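Long-range contact in cell wall binding protein cwp8 (Peptoclostridium difficile, PDB 5J6Q), which probably attaches to the bacterial cell wall through its three CWB2 domains, as an S-layer-associated cell wall protein: residues G309-I314 against I355-G360. Sequence-based numbering, arbitrary orientation.
Sequences GEAEAI and ILRVLG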
loop_
_atom_site.group_PDB
_atom_site.type_symbol
_atom_site.label_atom_id
_atom_site.label_comp_id
_atom_site.label_asym_id
_atom_site.label_seq_id
_atom_site.Cartn_x
_atom_site.Cartn_y
_atom_site.Cartn_z
ATOM N N GLY A 309 -20.423 -11.215 -16.705
ATOM C CA GLY A 309 -21.529 -11.392 -17.630
ATOM C C GLY A 309 -22.358 -10.185 -18.030
ATOM O O GLY A 309 -23.409 -10.315 -18.668
ATOM N N GLU A 310 -21.898 -8.997 -17.708
ATOM C CA GLU A 310 -22.674 -7.790 -18.011
ATOM C C GLU A 310 -22.323 -7.170 -19.383
ATOM O O GLU A 310 -22.998 -6.252 -19.821
ATOM C CB GLU A 310 -22.437 -6.827 -16.846
ATOM C CG GLU A 310 -23.267 -5.563 -16.846
ATOM C CD GLU A 310 -23.038 -4.817 -15.559
ATOM O OE1 GLU A 310 -23.838 -5.027 -14.599
ATOM O OE2 GLU A 310 -22.029 -4.051 -15.498
ATOM N N ALA A 311 -21.277 -7.656 -20.098
ATOM C CA ALA A 311 -21.009 -7.066 -21.419
ATOM C C ALA A 311 -21.939 -7.698 -22.514
ATOM O O ALA A 311 -22.129 -8.934 -22.548
ATOM C CB ALA A 311 -19.532 -7.283 -21.826
ATOM N N GLU A 312 -22.407 -6.859 -23.458
ATOM C CA GLU A 312 -23.264 -7.340 -24.481
ATOM C C GLU A 312 -22.496 -7.747 -25.667
ATOM O O GLU A 312 -23.029 -8.419 -26.560
ATOM C CB GLU A 312 -24.304 -6.266 -24.780
ATOM C CG GLU A 312 -25.186 -6.109 -23.542
ATOM C CD GLU A 312 -25.967 -4.830 -23.516
ATOM O OE1 GLU A 312 -26.565 -4.534 -22.459
ATOM O OE2 GLU A 312 -25.988 -4.123 -24.543
ATOM N N ALA A 313 -21.212 -7.413 -25.677
ATOM C CA ALA A 313 -20.389 -7.736 -26.837
ATOM C C ALA A 313 -18.911 -7.572 -26.529
ATOM O O ALA A 313 -18.544 -7.206 -25.406
ATOM C CB ALA A 313 -20.762 -6.821 -28.004
ATOM N N ILE A 314 -18.056 -7.892 -27.525
ATOM C CA ILE A 314 -16.597 -7.770 -27.402
ATOM C C ILE A 314 -16.144 -6.952 -28.671
ATOM O O ILE A 314 -16.681 -7.197 -29.759
ATOM C CB ILE A 314 -15.833 -9.140 -27.392
ATOM C CG1 ILE A 314 -16.374 -10.093 -26.295
ATOM C CG2 ILE A 314 -14.268 -8.889 -27.233
ATOM C CD1 ILE A 314 -15.933 -9.757 -24.888
ATOM N N ILE A 355 -12.719 -12.273 -21.971
ATOM C CA ILE A 355 -13.907 -12.514 -22.848
ATOM C C ILE A 355 -15.004 -13.393 -22.102
ATOM O O ILE A 355 -16.185 -13.052 -22.074
ATOM C CB ILE A 355 -13.528 -13.301 -24.100
ATOM C CG1 ILE A 355 -12.486 -12.504 -24.902
ATOM C CG2 ILE A 355 -14.872 -13.583 -25.030
ATOM C CD1 ILE A 355 -13.129 -11.319 -25.484
ATOM N N LEU A 356 -14.574 -14.486 -21.494
ATOM C CA LEU A 356 -15.518 -15.378 -20.803
ATOM C C LEU A 356 -16.207 -14.709 -19.680
ATOM O O LEU A 356 -17.413 -14.807 -19.510
ATOM C CB LEU A 356 -14.760 -16.599 -20.283
ATOM C CG LEU A 356 -14.152 -17.466 -21.391
ATOM C CD1 LEU A 356 -13.496 -18.707 -20.735
ATOM C CD2 LEU A 356 -15.196 -17.914 -22.415
ATOM N N ARG A 357 -15.453 -13.971 -18.903
ATOM C CA ARG A 357 -15.954 -13.301 -17.719
ATOM C C ARG A 357 -16.996 -12.304 -18.037
ATOM O O ARG A 357 -18.043 -12.299 -17.350
ATOM C CB ARG A 357 -14.819 -12.577 -16.941
ATOM C CG ARG A 357 -15.281 -12.183 -15.522
ATOM C CD ARG A 357 -14.386 -11.132 -14.817
ATOM N NE ARG A 357 -14.292 -9.869 -15.562
ATOM C CZ ARG A 357 -15.153 -8.871 -15.455
ATOM N NH1 ARG A 357 -16.179 -8.948 -14.623
ATOM N NH2 ARG A 357 -14.991 -7.767 -16.207
ATOM N N VAL A 358 -16.772 -11.446 -19.094
ATOM C CA VAL A 358 -17.780 -10.398 -19.310
ATOM C C VAL A 358 -18.965 -10.863 -20.122
ATOM O O VAL A 358 -20.020 -10.266 -19.940
ATOM C CB VAL A 358 -17.149 -9.104 -19.934
ATOM C CG1 VAL A 358 -16.030 -8.587 -19.037
ATOM C CG2 VAL A 358 -16.619 -9.373 -21.346
ATOM N N LEU A 359 -18.820 -11.889 -21.021
ATOM C CA LEU A 359 -19.992 -12.368 -21.818
ATOM C C LEU A 359 -20.889 -13.242 -20.935
ATOM O O LEU A 359 -22.129 -13.173 -21.064
ATOM C CB LEU A 359 -19.591 -13.198 -23.070
ATOM C CG LEU A 359 -18.715 -12.451 -24.040
ATOM C CD1 LEU A 359 -18.239 -13.392 -25.140
ATOM C CD2 LEU A 359 -19.469 -11.224 -24.577
ATOM N N GLY A 360 -20.278 -14.032 -20.048
ATOM C CA GLY A 360 -21.049 -14.861 -19.137
ATOM C C GLY A 360 -21.751 -16.043 -19.791
ATOM O O GLY A 360 -21.319 -16.528 -20.815
#
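Ile314 leans its CG1–CD1 arm into the notch between Ile355, Val358 and Leu359 on the last turn of helix 349-359. Packing is tightest against Ile355, whose CD1 lies 3.2 Å from Ile314 CG2 and about as near to Ile314 CD1, closer than usual van der Waals contact. With CG1 anti to the carbonyl carbon (chi1 -54°), the arm of Ile314 also brings its CD1 to 3.6 Å from Val358 CG2, while Leu359 crosses it at about a right angle, CD2 3.7 Å from Ile314 CG1. Three residues earlier, Ala311 CB rests 3.5 Å from Val358 CB and carries this buried apolar seam to the helix end.

There the backbone takes over. The late carbonyls of the helix accept N-H groups from the incoming loop: Gly309 N reaches Arg357 O at 2.7 Å, and Ala311 N reaches Val358 O at 2.9 Å. Gly309 CA sits only 3.0 Å from Val358 O in a CA-H...O contact, and 3.8 Å from Gly360 CA, so two glycines of positive phi meet where the helix stops.

The solvent side is looser: Glu310 points away, and Arg357 turns to Glu354 and Asp308 in salt bridges. Lys366 joins the two segments by hydrogen bonding both Ala311 O and Leu359 O. In what is probably the toprim-like alpha/beta fold of a CWB2 domain, helix 349-359 thus packs on strand 313-318, which is flanked by strands 339-342 and 367-371 in the parallel sheet, with helix 294-305 touching Val358 and Arg357.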